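Local coordinates for putative iron-uptake ABC transport system,periplasmic iron-binding protein (Campylobacter jejuni, PDB 3E13) that binds ferric iron in the periplasm and probably delivers it to an ABC transporter for uptake into the cell, at residues S78-E83 against F253-L258; F84-L89 against F273-D278; M119-D124 against F223-N228; K131-M136 against E190-V195. All coordinates share one frame; numbering follows the deposited sequence.

Interaction 1: residues S78-E83 against F253-L258; sequences SKYLEE and FMEFML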
loop_
_atom_site.group_PDB
_atom_site.type_symbol
_atom_site.label_atom_id
_atom_site.label_comp_id
_atom_site.label_asym_id
_atom_site.label_seq_id
_atom_site.Cartn_x
_atom_site.Cartn_y
_atom_site.Cartn_z
ATOM N N SER A 78 -4.240 16.825 16.181
ATOM C CA SER A 78 -4.569 15.855 17.216
ATOM C C SER A 78 -3.292 15.546 17.983
ATOM O O SER A 78 -2.276 15.067 17.402
ATOM C CB SER A 78 -5.040 14.570 16.553
ATOM O OG SER A 78 -5.002 13.492 17.473
ATOM N N LYS A 79 -3.309 15.773 19.284
ATOM C CA LYS A 79 -2.155 15.375 20.086
ATOM C C LYS A 79 -1.917 13.869 20.049
ATOM O O LYS A 79 -0.750 13.400 20.139
ATOM C CB LYS A 79 -2.277 15.813 21.534
ATOM C CG LYS A 79 -2.128 17.297 21.799
ATOM C CD LYS A 79 -2.209 17.611 23.259
ATOM C CE LYS A 79 -1.816 19.045 23.572
ATOM N NZ LYS A 79 -1.895 19.285 25.086
ATOM N N TYR A 80 -3.006 13.128 19.940
ATOM C CA TYR A 80 -2.959 11.682 19.922
ATOM C C TYR A 80 -2.215 11.212 18.665
ATOM O O TYR A 80 -1.253 10.429 18.749
ATOM C CB TYR A 80 -4.351 11.072 20.007
ATOM C CG TYR A 80 -4.308 9.602 20.315
ATOM C CD1 TYR A 80 -4.356 8.635 19.297
ATOM C CD2 TYR A 80 -4.150 9.137 21.625
ATOM C CE1 TYR A 80 -4.248 7.304 19.558
ATOM C CE2 TYR A 80 -4.094 7.799 21.881
ATOM C CZ TYR A 80 -4.083 6.877 20.856
ATOM O OH TYR A 80 -4.043 5.543 21.103
ATOM N N LEU A 81 -2.639 11.705 17.490
ATOM C CA LEU A 81 -1.987 11.306 16.255
ATOM C C LEU A 81 -0.515 11.738 16.214
ATOM O O LEU A 81 0.343 11.004 15.689
ATOM C CB LEU A 81 -2.750 11.877 15.034
ATOM C CG LEU A 81 -4.185 11.442 14.812
ATOM C CD1 LEU A 81 -4.763 12.162 13.600
ATOM C CD2 LEU A 81 -4.283 9.884 14.557
ATOM N N GLU A 82 -0.197 12.917 16.753
ATOM C CA GLU A 82 1.135 13.440 16.658
ATOM C C GLU A 82 2.038 12.701 17.642
ATOM O O GLU A 82 3.220 12.566 17.418
ATOM C CB GLU A 82 1.161 14.976 16.881
ATOM C CG GLU A 82 0.426 15.664 15.736
ATOM C CD GLU A 82 0.230 17.135 15.920
ATOM O OE1 GLU A 82 -0.334 17.729 15.007
ATOM O OE2 GLU A 82 0.676 17.694 16.944
ATOM N N GLU A 83 1.476 12.189 18.706
ATOM C CA GLU A 83 2.315 11.465 19.687
ATOM C C GLU A 83 2.716 10.100 19.168
ATOM O O GLU A 83 3.843 9.603 19.397
ATOM C CB GLU A 83 1.602 11.324 21.012
ATOM C CG GLU A 83 2.465 10.577 22.054
ATOM C CD GLU A 83 2.164 10.938 23.462
ATOM O OE1 GLU A 83 1.844 12.125 23.718
ATOM O OE2 GLU A 83 2.215 10.013 24.316
ATOM N N PHE A 253 -12.425 8.673 14.905
ATOM C CA PHE A 253 -12.106 7.503 14.112
ATOM C C PHE A 253 -10.619 7.454 13.757
ATOM O O PHE A 253 -10.010 6.375 13.818
ATOM C CB PHE A 253 -12.978 7.402 12.819
ATOM C CG PHE A 253 -12.797 6.129 12.123
ATOM C CD1 PHE A 253 -13.474 4.991 12.516
ATOM C CD2 PHE A 253 -11.885 6.026 11.083
ATOM C CE1 PHE A 253 -13.246 3.756 11.884
ATOM C CE2 PHE A 253 -11.668 4.816 10.448
ATOM C CZ PHE A 253 -12.344 3.695 10.855
ATOM N N MET A 254 -10.056 8.596 13.354
ATOM C CA MET A 254 -8.650 8.687 12.977
ATOM C C MET A 254 -7.789 8.270 14.210
ATOM O O MET A 254 -6.876 7.441 14.074
ATOM C CB MET A 254 -8.356 10.106 12.496
ATOM C CG MET A 254 -8.982 10.401 11.147
ATOM S SD MET A 254 -8.960 12.126 10.726
ATOM C CE MET A 254 -7.273 12.336 10.227
ATOM N N GLU A 255 -8.142 8.797 15.385
ATOM C CA GLU A 255 -7.413 8.446 16.607
ATOM C C GLU A 255 -7.583 6.976 16.952
ATOM O O GLU A 255 -6.612 6.317 17.360
ATOM C CB GLU A 255 -7.823 9.363 17.763
ATOM C CG GLU A 255 -7.380 10.799 17.543
ATOM C CD GLU A 255 -7.801 11.767 18.617
ATOM O OE1 GLU A 255 -8.574 11.378 19.573
ATOM O OE2 GLU A 255 -7.311 12.915 18.577
ATOM N N PHE A 256 -8.781 6.455 16.772
ATOM C CA PHE A 256 -9.070 5.060 17.051
ATOM C C PHE A 256 -8.177 4.136 16.189
ATOM O O PHE A 256 -7.709 3.091 16.647
ATOM C CB PHE A 256 -10.558 4.825 16.779
ATOM C CG PHE A 256 -11.046 3.450 17.119
ATOM C CD1 PHE A 256 -11.198 3.060 18.445
ATOM C CD2 PHE A 256 -11.371 2.542 16.118
ATOM C CE1 PHE A 256 -11.697 1.787 18.773
ATOM C CE2 PHE A 256 -11.857 1.248 16.462
ATOM C CZ PHE A 256 -11.992 0.900 17.790
ATOM N N MET A 257 -7.901 4.531 14.952
ATOM C CA MET A 257 -7.054 3.719 14.074
ATOM C C MET A 257 -5.613 3.612 14.590
ATOM O O MET A 257 -4.930 2.652 14.245
ATOM C CB MET A 257 -7.025 4.278 12.667
ATOM C CG MET A 257 -8.341 4.140 11.866
ATOM S SD MET A 257 -9.027 2.516 11.851
ATOM C CE MET A 257 -7.717 1.646 11.076
ATOM N N LEU A 258 -5.173 4.542 15.424
ATOM C CA LEU A 258 -3.827 4.480 16.031
ATOM C C LEU A 258 -3.855 3.952 17.446
ATOM O O LEU A 258 -2.829 3.997 18.131
ATOM C CB LEU A 258 -3.115 5.852 15.938
ATOM C CG LEU A 258 -2.274 6.134 14.702
ATOM C CD1 LEU A 258 -1.044 5.253 14.645
ATOM C CD2 LEU A 258 -3.134 6.022 13.450
HETATM O O HOH W 1 -5.844 14.112 20.815
#
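Ser78 and Glu255 carry the polar side of this helix-to-helix contact. Ser78 OG donates to Glu255 OE2 at 2.6 Å, reaching the carboxylate oxygen on its anti side and 24° out of the carboxylate plane. With OG anti to the backbone N, the same hydroxyl oxygen also accepts from Leu81 N at 3.0 Å in an almost straight bond, so Ser78 is the N-cap of helix 79-84. A water adds a second link, accepting from Tyr80 N and donating to Glu255 OE2 at 2.9 Å.

Apolar packing lies beside this network. Leu81 pushes CD2 against the backbone of helix 247-257, 3.6 Å from Met254 O, and its other methyl, CD1, meets the terminal CE of Met254. Leu258 closes the far end, its CD2 4.2 Å from Leu81 CD2. Phe97 of strand 97-109 lies against both Leu81 and Met254, which places the pair over the central sheet.

The Tyr80 ring slants across the end of the second helix, its plane 44° from the Glu255 carboxylate, with CE1 3.4 Å from Glu255 O and the carbonyl of Leu258 at the ring edge. The two short helical segments run roughly parallel, 29° apart.

One carboxylate oxygen thus receives both the capping hydroxyl and the water held by Tyr80 N. Its negative charge, facing the first turn of helix 79-84, would probably be favoured by the helix dipole.

Interaction 2: residues F84-L89 against F273-D278; sequences FIPAHL and FPIRND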
loop_
_atom_site.group_PDB
_atom_site.type_symbol
_atom_site.label_atom_id
_atom_site.label_comp_id
_atom_site.label_asym_id
_atom_site.label_seq_id
_atom_site.Cartn_x
_atom_site.Cartn_y
_atom_site.Cartn_z
ATOM N N PHE A 84 1.813 9.474 18.460
ATOM C CA PHE A 84 2.026 8.088 18.102
ATOM C C PHE A 84 2.428 7.857 16.650
ATOM O O PHE A 84 2.897 6.770 16.320
ATOM C CB PHE A 84 0.817 7.242 18.516
ATOM C CG PHE A 84 0.655 7.149 19.999
ATOM C CD1 PHE A 84 -0.455 7.662 20.642
ATOM C CD2 PHE A 84 1.659 6.584 20.756
ATOM C CE1 PHE A 84 -0.559 7.632 22.027
ATOM C CE2 PHE A 84 1.537 6.510 22.091
ATOM C CZ PHE A 84 0.442 7.052 22.742
ATOM N N ILE A 85 2.194 8.822 15.773
ATOM C CA ILE A 85 2.693 8.727 14.382
ATOM C C ILE A 85 3.953 9.567 14.279
ATOM O O ILE A 85 3.903 10.777 14.523
ATOM C CB ILE A 85 1.640 9.223 13.351
ATOM C CG1 ILE A 85 0.301 8.516 13.556
ATOM C CG2 ILE A 85 2.183 9.039 11.948
ATOM C CD1 ILE A 85 -0.812 9.005 12.566
ATOM N N PRO A 86 5.065 8.968 13.876
ATOM C CA PRO A 86 6.269 9.737 13.600
ATOM C C PRO A 86 6.019 10.776 12.523
ATOM O O PRO A 86 5.240 10.517 11.579
ATOM C CB PRO A 86 7.288 8.668 13.125
ATOM C CG PRO A 86 6.799 7.444 13.545
ATOM C CD PRO A 86 5.273 7.540 13.643
ATOM N N ALA A 87 6.659 11.943 12.632
ATOM C CA ALA A 87 6.457 13.029 11.662
ATOM C C ALA A 87 6.712 12.641 10.206
ATOM O O ALA A 87 6.028 13.155 9.299
ATOM C CB ALA A 87 7.330 14.197 12.031
ATOM N N HIS A 88 7.635 11.711 9.952
ATOM C CA HIS A 88 7.929 11.273 8.575
ATOM C C HIS A 88 6.821 10.414 7.980
ATOM O O HIS A 88 6.882 10.030 6.814
ATOM C CB HIS A 88 9.314 10.571 8.486
ATOM C CG HIS A 88 9.402 9.239 9.153
ATOM N ND1 HIS A 88 9.662 9.099 10.501
ATOM C CD2 HIS A 88 9.358 7.986 8.645
ATOM C CE1 HIS A 88 9.684 7.816 10.804
ATOM N NE2 HIS A 88 9.492 7.115 9.699
ATOM N N LEU A 89 5.805 10.126 8.773
ATOM C CA LEU A 89 4.704 9.257 8.340
ATOM C C LEU A 89 3.365 9.992 8.399
ATOM O O LEU A 89 2.293 9.365 8.427
ATOM C CB LEU A 89 4.644 7.981 9.178
ATOM C CG LEU A 89 5.868 7.114 8.886
ATOM C CD1 LEU A 89 6.022 5.988 9.870
ATOM C CD2 LEU A 89 5.807 6.447 7.498
ATOM N N PHE A 273 2.621 -3.767 8.930
ATOM C CA PHE A 273 3.503 -3.218 9.991
ATOM C C PHE A 273 2.770 -2.090 10.696
ATOM O O PHE A 273 2.303 -1.134 10.058
ATOM C CB PHE A 273 4.827 -2.693 9.413
ATOM C CG PHE A 273 5.627 -3.720 8.653
ATOM C CD1 PHE A 273 5.774 -3.618 7.300
ATOM C CD2 PHE A 273 6.304 -4.727 9.318
ATOM C CE1 PHE A 273 6.524 -4.590 6.597
ATOM C CE2 PHE A 273 7.042 -5.683 8.611
ATOM C CZ PHE A 273 7.146 -5.578 7.262
ATOM N N PRO A 274 2.694 -2.117 12.028
ATOM C CA PRO A 274 2.095 -0.992 12.765
ATOM C C PRO A 274 2.880 0.286 12.614
ATOM O O PRO A 274 4.117 0.266 12.445
ATOM C CB PRO A 274 2.184 -1.426 14.226
ATOM C CG PRO A 274 3.320 -2.406 14.246
ATOM C CD PRO A 274 3.254 -3.138 12.936
ATOM N N ILE A 275 2.191 1.413 12.767
ATOM C CA ILE A 275 2.871 2.701 12.882
ATOM C C ILE A 275 3.411 2.881 14.294
ATOM O O ILE A 275 4.520 3.374 14.462
ATOM C CB ILE A 275 1.910 3.829 12.516
ATOM C CG1 ILE A 275 1.548 3.682 11.056
ATOM C CG2 ILE A 275 2.499 5.211 12.835
ATOM C CD1 ILE A 275 2.638 3.899 10.067
ATOM N N ARG A 276 2.657 2.476 15.292
ATOM C CA ARG A 276 3.103 2.666 16.670
ATOM C C ARG A 276 4.322 1.833 16.927
ATOM O O ARG A 276 4.405 0.670 16.482
ATOM C CB ARG A 276 2.019 2.226 17.649
ATOM C CG ARG A 276 0.758 2.985 17.686
ATOM C CD ARG A 276 -0.223 2.436 18.684
ATOM N NE ARG A 276 0.255 2.629 20.072
ATOM C CZ ARG A 276 -0.315 3.409 20.997
ATOM N NH1 ARG A 276 -1.399 4.123 20.735
ATOM N NH2 ARG A 276 0.237 3.448 22.224
ATOM N N ASN A 277 5.229 2.394 17.753
ATOM C CA ASN A 277 6.460 1.728 18.085
ATOM C C ASN A 277 6.405 0.874 19.344
ATOM O O ASN A 277 7.434 0.315 19.764
ATOM C CB ASN A 277 7.650 2.681 18.152
ATOM C CG ASN A 277 7.613 3.641 19.348
ATOM O OD1 ASN A 277 6.772 3.553 20.236
ATOM N ND2 ASN A 277 8.557 4.584 19.351
ATOM N N ASP A 278 5.223 0.711 19.899
ATOM C CA ASP A 278 4.996 -0.106 21.094
ATOM C C ASP A 278 4.023 -1.292 20.873
ATOM O O ASP A 278 3.477 -1.862 21.815
ATOM C CB ASP A 278 4.531 0.800 22.244
ATOM C CG ASP A 278 3.183 1.397 22.003
ATOM O OD1 ASP A 278 2.646 2.063 22.911
ATOM O OD2 ASP A 278 2.599 1.205 20.914
HETATM O O HOH W 2 4.680 5.361 18.122
#
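Ile275 faces the loop that follows helix 79-84 and spreads its two branches over it. Its CG2 methyl, anti to the backbone N, rests 3.7 Å from Pro86 CD and touches CG2 of Ile85, while CD1, on the other branch, meets Leu89 CD1 at 4.0 Å. Ala98 and Lys101 of strand 97-109 also border Ile275, so the contact fastens two connecting loops beside the central sheet of this periplasmic binding-protein fold. Arg276 comes next and lays its guanidinium on one face of the Phe84 ring in a cation-pi stack, with Arg276 CZ 3.8 Å from the ring centroid and the planes 23° apart. A bend at chi3 (68°) lets the guanidinium lie flat beside a ring that points the same way. NH1 is bonded to Leu258 O. A water joins Asn277 N to Phe84 O, donating to the carbonyl at 2.9 Å. Asp278 then holds the guanidinium edge side-on, its OD2 accepting from Arg276 NE and its OD1 from Arg276 NH2, both at 2.9 Å and in the guanidinium plane.

Interaction 3: residues M119-D124 against F223-N228; sequences MKNYED and FPNQDN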
loop_
_atom_site.group_PDB
_atom_site.type_symbol
_atom_site.label_atom_id
_atom_site.label_comp_id
_atom_site.label_asym_id
_atom_site.label_seq_id
_atom_site.Cartn_x
_atom_site.Cartn_y
_atom_site.Cartn_z
ATOM N N MET A 119 18.792 -11.060 -8.742
ATOM C CA MET A 119 17.550 -10.323 -8.575
ATOM C C MET A 119 17.603 -9.658 -7.186
ATOM O O MET A 119 17.029 -10.143 -6.224
ATOM C CB MET A 119 16.360 -11.259 -8.715
ATOM C CG MET A 119 14.972 -10.561 -8.576
ATOM S SD MET A 119 14.668 -9.275 -9.759
ATOM C CE MET A 119 14.183 -10.239 -11.217
ATOM N N LYS A 120 18.369 -8.590 -7.094
ATOM C CA LYS A 120 18.696 -7.955 -5.824
ATOM C C LYS A 120 18.047 -6.539 -5.626
ATOM O O LYS A 120 17.704 -6.195 -4.529
ATOM C CB LYS A 120 20.225 -7.826 -5.698
ATOM C CG LYS A 120 20.969 -9.141 -5.573
ATOM C CD LYS A 120 20.930 -9.626 -4.168
ATOM C CE LYS A 120 21.561 -11.023 -3.999
ATOM N NZ LYS A 120 21.238 -11.520 -2.624
ATOM N N ASN A 121 17.871 -5.781 -6.717
ATOM C CA ASN A 121 17.401 -4.413 -6.701
ATOM C C ASN A 121 16.199 -4.275 -7.627
ATOM O O ASN A 121 16.049 -5.078 -8.526
ATOM C CB ASN A 121 18.516 -3.507 -7.232
ATOM C CG ASN A 121 19.789 -3.618 -6.388
ATOM O OD1 ASN A 121 19.739 -3.495 -5.169
ATOM N ND2 ASN A 121 20.935 -3.883 -7.036
ATOM N N TYR A 122 15.400 -3.248 -7.416
ATOM C CA TYR A 122 14.253 -2.948 -8.314
ATOM C C TYR A 122 14.710 -2.923 -9.737
ATOM O O TYR A 122 13.991 -3.439 -10.597
ATOM C CB TYR A 122 13.472 -1.679 -7.919
ATOM C CG TYR A 122 12.813 -1.833 -6.569
ATOM C CD1 TYR A 122 13.322 -1.194 -5.454
ATOM C CD2 TYR A 122 11.733 -2.721 -6.388
ATOM C CE1 TYR A 122 12.747 -1.374 -4.185
ATOM C CE2 TYR A 122 11.150 -2.917 -5.134
ATOM C CZ TYR A 122 11.656 -2.203 -4.032
ATOM O OH TYR A 122 11.158 -2.451 -2.808
ATOM N N GLU A 123 15.912 -2.379 -9.987
ATOM C CA GLU A 123 16.443 -2.202 -11.341
ATOM C C GLU A 123 16.514 -3.533 -12.076
ATOM O O GLU A 123 16.292 -3.624 -13.289
ATOM C CB GLU A 123 17.842 -1.575 -11.243
ATOM C CG GLU A 123 18.656 -1.661 -12.514
ATOM C CD GLU A 123 20.039 -1.050 -12.350
ATOM O OE1 GLU A 123 20.574 -1.026 -11.218
ATOM O OE2 GLU A 123 20.592 -0.651 -13.395
ATOM N N ASP A 124 16.790 -4.581 -11.335
ATOM C CA ASP A 124 17.011 -5.885 -11.937
ATOM C C ASP A 124 15.732 -6.449 -12.585
ATOM O O ASP A 124 15.799 -7.273 -13.493
ATOM C CB ASP A 124 17.565 -6.849 -10.894
ATOM C CG ASP A 124 18.910 -6.444 -10.362
ATOM O OD1 ASP A 124 19.706 -5.856 -11.143
ATOM O OD2 ASP A 124 19.277 -6.702 -9.158
ATOM N N PHE A 223 13.824 -8.813 -0.153
ATOM C CA PHE A 223 13.716 -7.397 0.166
ATOM C C PHE A 223 14.651 -6.613 -0.760
ATOM O O PHE A 223 15.871 -6.723 -0.629
ATOM C CB PHE A 223 14.105 -7.190 1.624
ATOM C CG PHE A 223 13.087 -7.744 2.588
ATOM C CD1 PHE A 223 13.339 -8.889 3.308
ATOM C CD2 PHE A 223 11.888 -7.080 2.785
ATOM C CE1 PHE A 223 12.379 -9.410 4.162
ATOM C CE2 PHE A 223 10.934 -7.585 3.665
ATOM C CZ PHE A 223 11.198 -8.758 4.338
ATOM N N PRO A 224 14.138 -5.889 -1.757
ATOM C CA PRO A 224 15.051 -5.290 -2.710
ATOM C C PRO A 224 15.947 -4.217 -2.107
ATOM O O PRO A 224 15.595 -3.530 -1.142
ATOM C CB PRO A 224 14.120 -4.740 -3.810
ATOM C CG PRO A 224 12.881 -5.596 -3.664
ATOM C CD PRO A 224 12.744 -5.705 -2.178
ATOM N N ASN A 225 17.095 -4.103 -2.729
ATOM C CA ASN A 225 18.050 -3.017 -2.531
ATOM C C ASN A 225 18.767 -3.020 -1.184
ATOM O O ASN A 225 19.118 -1.956 -0.668
ATOM C CB ASN A 225 17.394 -1.664 -2.833
ATOM C CG ASN A 225 17.025 -1.499 -4.309
ATOM O OD1 ASN A 225 16.131 -2.166 -4.792
ATOM N ND2 ASN A 225 17.716 -0.582 -5.017
ATOM N N GLN A 226 18.918 -4.190 -0.595
ATOM C CA GLN A 226 19.586 -4.320 0.698
ATOM C C GLN A 226 21.029 -3.867 0.660
ATOM O O GLN A 226 21.558 -3.451 1.699
ATOM C CB GLN A 226 19.488 -5.740 1.225
ATOM C CG GLN A 226 18.092 -6.200 1.587
ATOM C CD GLN A 226 17.402 -5.266 2.491
ATOM O OE1 GLN A 226 17.770 -5.192 3.688
ATOM N NE2 GLN A 226 16.425 -4.476 1.959
ATOM N N ASP A 227 21.659 -3.934 -0.506
ATOM C CA ASP A 227 23.068 -3.515 -0.608
ATOM C C ASP A 227 23.218 -2.010 -0.727
ATOM O O ASP A 227 24.354 -1.497 -0.735
ATOM C CB ASP A 227 23.781 -4.196 -1.786
ATOM C CG ASP A 227 23.731 -5.708 -1.731
ATOM O OD1 ASP A 227 24.035 -6.257 -0.672
ATOM O OD2 ASP A 227 23.391 -6.405 -2.733
ATOM N N ASN A 228 22.096 -1.272 -0.816
ATOM C CA ASN A 228 22.181 0.154 -1.060
ATOM C C ASN A 228 21.081 0.881 -0.270
ATOM O O ASN A 228 21.140 0.904 0.953
ATOM C CB ASN A 228 22.251 0.463 -2.572
ATOM C CG ASN A 228 21.235 -0.323 -3.406
ATOM O OD1 ASN A 228 21.542 -1.392 -4.009
ATOM N ND2 ASN A 228 20.062 0.249 -3.523
HETATM O O HOH W 3 18.615 -7.003 -1.975
HETATM O O HOH W 4 17.208 -0.408 -8.108
#
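The Tyr122 ring carries Pro224 on one face: Pro224 CB sits 3.6 Å from the ring centroid, 15° off the normal, in a CH-pi contact, and Pro224 CG lies over the CE2 side. Asn225 OD1 approaches the same ring obliquely, 3.0 Å from Tyr122 CD1, because this oxygen accepts from Tyr122 N at 2.9 Å, the donor tilted 18° from the carbonyl plane. The Asn225 amide reaches across with CG anti to its own carbonyl carbon (chi1 -67°), and a water ties its ND2 to Glu123 N. At its far end Tyr122 OH is bonded to Arg104 O and His232 N, joining the loop to strand 97-109. Asn225 opens a type I beta turn that ends at Asn228, and its own N donates to Lys120 O at 2.8 Å in a nearly straight bond. A water that accepts from Gln226 N also lies 2.8 Å from Lys120 O. Behind this junction Asp124 OD2 accepts from both Lys120 N, 2.9 Å away on its anti lone pair, and Asn121 N, which comes from above the carboxylate plane.

Interaction 4: residues K131-M136 against E190-V195; sequences KGEIVM and EAKFAV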
loop_
_atom_site.group_PDB
_atom_site.type_symbol
_atom_site.label_atom_id
_atom_site.label_comp_id
_atom_site.label_asym_id
_atom_site.label_seq_id
_atom_site.Cartn_x
_atom_site.Cartn_y
_atom_site.Cartn_z
ATOM N N LYS A 131 13.485 -11.689 -18.964
ATOM C CA LYS A 131 12.352 -11.624 -19.894
ATOM C C LYS A 131 11.480 -12.864 -19.776
ATOM O O LYS A 131 11.987 -14.006 -19.813
ATOM C CB LYS A 131 12.833 -11.454 -21.352
ATOM C CG LYS A 131 11.695 -11.181 -22.312
ATOM C CD LYS A 131 12.166 -10.722 -23.684
ATOM C CE LYS A 131 10.995 -10.619 -24.685
ATOM N NZ LYS A 131 11.328 -9.871 -25.978
ATOM N N GLY A 132 10.178 -12.631 -19.602
ATOM C CA GLY A 132 9.178 -13.672 -19.475
ATOM C C GLY A 132 9.070 -14.287 -18.100
ATOM O O GLY A 132 8.326 -15.251 -17.902
ATOM N N GLU A 133 9.795 -13.717 -17.152
ATOM C CA GLU A 133 9.941 -14.345 -15.831
ATOM C C GLU A 133 9.326 -13.524 -14.694
ATOM O O GLU A 133 9.296 -14.006 -13.549
ATOM C CB GLU A 133 11.419 -14.607 -15.518
ATOM C CG GLU A 133 12.066 -15.667 -16.417
ATOM C CD GLU A 133 13.540 -15.907 -16.072
ATOM O OE1 GLU A 133 14.188 -16.842 -16.618
ATOM O OE2 GLU A 133 14.062 -15.171 -15.219
ATOM N N ILE A 134 8.800 -12.358 -15.015
ATOM C CA ILE A 134 8.281 -11.411 -14.003
ATOM C C ILE A 134 6.779 -11.278 -14.145
ATOM O O ILE A 134 6.269 -11.258 -15.261
ATOM C CB ILE A 134 8.908 -10.024 -14.217
ATOM C CG1 ILE A 134 10.428 -10.103 -14.331
ATOM C CG2 ILE A 134 8.467 -9.040 -13.122
ATOM C CD1 ILE A 134 11.055 -10.615 -13.180
ATOM N N VAL A 135 6.047 -11.119 -13.031
ATOM C CA VAL A 135 4.658 -10.676 -13.075
ATOM C C VAL A 135 4.456 -9.464 -12.139
ATOM O O VAL A 135 5.042 -9.388 -11.054
ATOM C CB VAL A 135 3.632 -11.808 -12.733
ATOM C CG1 VAL A 135 3.562 -12.819 -13.887
ATOM C CG2 VAL A 135 4.014 -12.549 -11.464
ATOM N N MET A 136 3.598 -8.554 -12.572
ATOM C CA MET A 136 3.242 -7.380 -11.825
ATOM C C MET A 136 1.857 -7.000 -12.262
ATOM O O MET A 136 1.509 -7.162 -13.427
ATOM C CB MET A 136 4.210 -6.234 -12.097
ATOM C CG MET A 136 3.981 -5.026 -11.179
ATOM S SD MET A 136 5.252 -3.746 -11.392
ATOM C CE MET A 136 4.495 -2.730 -12.603
ATOM N N GLU A 190 4.111 -20.175 -13.343
ATOM C CA GLU A 190 3.866 -19.396 -14.550
ATOM C C GLU A 190 4.854 -18.221 -14.677
ATOM O O GLU A 190 5.005 -17.609 -15.738
ATOM C CB GLU A 190 2.402 -18.875 -14.632
ATOM C CG GLU A 190 2.191 -17.980 -15.868
ATOM C CD GLU A 190 0.747 -17.769 -16.325
ATOM O OE1 GLU A 190 -0.056 -17.277 -15.508
ATOM O OE2 GLU A 190 0.444 -18.039 -17.563
ATOM N N ALA A 191 5.541 -17.902 -13.587
ATOM C CA ALA A 191 6.521 -16.833 -13.561
ATOM C C ALA A 191 7.437 -17.106 -12.393
ATOM O O ALA A 191 7.042 -17.805 -11.435
ATOM C CB ALA A 191 5.818 -15.490 -13.359
ATOM N N LYS A 192 8.655 -16.614 -12.450
ATOM C CA LYS A 192 9.577 -16.815 -11.351
ATOM C C LYS A 192 9.518 -15.767 -10.240
ATOM O O LYS A 192 9.805 -16.090 -9.088
ATOM C CB LYS A 192 10.992 -16.860 -11.852
ATOM C CG LYS A 192 11.273 -18.066 -12.805
ATOM C CD LYS A 192 12.731 -18.039 -13.239
ATOM C CE LYS A 192 12.999 -18.815 -14.519
ATOM N NZ LYS A 192 13.241 -20.234 -14.230
ATOM N N PHE A 193 9.127 -14.549 -10.566
ATOM C CA PHE A 193 9.190 -13.437 -9.616
ATOM C C PHE A 193 7.920 -12.623 -9.733
ATOM O O PHE A 193 7.502 -12.294 -10.839
ATOM C CB PHE A 193 10.383 -12.520 -9.907
ATOM C CG PHE A 193 11.736 -13.218 -9.808
ATOM C CD1 PHE A 193 12.271 -13.519 -8.595
ATOM C CD2 PHE A 193 12.452 -13.531 -10.945
ATOM C CE1 PHE A 193 13.514 -14.132 -8.507
ATOM C CE2 PHE A 193 13.691 -14.133 -10.873
ATOM C CZ PHE A 193 14.217 -14.458 -9.645
ATOM N N ALA A 194 7.334 -12.284 -8.589
ATOM C CA ALA A 194 6.194 -11.412 -8.505
ATOM C C ALA A 194 6.515 -10.170 -7.702
ATOM O O ALA A 194 7.060 -10.290 -6.607
ATOM C CB ALA A 194 5.069 -12.127 -7.848
ATOM N N VAL A 195 6.104 -9.021 -8.202
ATOM C CA VAL A 195 6.127 -7.781 -7.418
ATOM C C VAL A 195 4.873 -7.742 -6.561
ATOM O O VAL A 195 3.752 -7.803 -7.093
ATOM C CB VAL A 195 6.234 -6.566 -8.336
ATOM C CG1 VAL A 195 6.249 -5.304 -7.514
ATOM C CG2 VAL A 195 7.494 -6.663 -9.264
#
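Val135 and Ala191 meet at the tight end of this parallel strand pair, with Val135 CG1 3.5 Å from Ala191 CB. The second methyl of Val135, CG2, takes the position between the backbone N and the carbonyl carbon and lies against Ala194 CB. Gln182 of helix 179-188 covers both Val135 and Ala194. On the opposite face of the sheet Ile134 CD1 packs on Phe193 CB at 3.8 Å. Further along, Met136 CG runs alongside Val195 CB, the two side chains pointing the same way.

Backbone bonds run through the middle. Val135 N donates to Phe193 O at 2.9 Å, and Val135 O accepts from Val195 N. Glu133 O is gripped twice, by Phe193 N at 3.0 Å, nearly along the C=O axis, and by Lys192 N at 2.9 Å, a more bent approach tilted 29° from the carbonyl plane.

Glu133 and Lys192 form the looser side, towards solvent. The aliphatic part of Lys192 crosses the carboxylate, its CE 3.1 Å from Glu133 OE1, yet the bend at chi4 leaves NZ 4.3 Å from that oxygen, beyond a salt bridge. The strands are therefore joined by backbone bonds and buried methyl packing, while the charged pair probably adds a modest electrostatic attraction.

In the fold
From the N terminus, residues 78-83 and the directly following 84-89 each wait for a partner late in the chain. Interaction 1 closes its loop at 253-258 and interaction 2 at 273-278, and because the segments alternate the two loops cross. They also touch, Leu258 CG packing on Ile85 CG1. Inside both loops lies interaction 3, which joins 119-124 to 223-228, and nested within that is interaction 4, pairing strand 134-135 with 193-197. These two meet through Met119, whose CE packs on Ile134 and Phe193. Interactions 1 and 4 sit on opposite sides of the chain's centre, their centres about 39 Å apart, while 97-109 runs through the sheet close to all four.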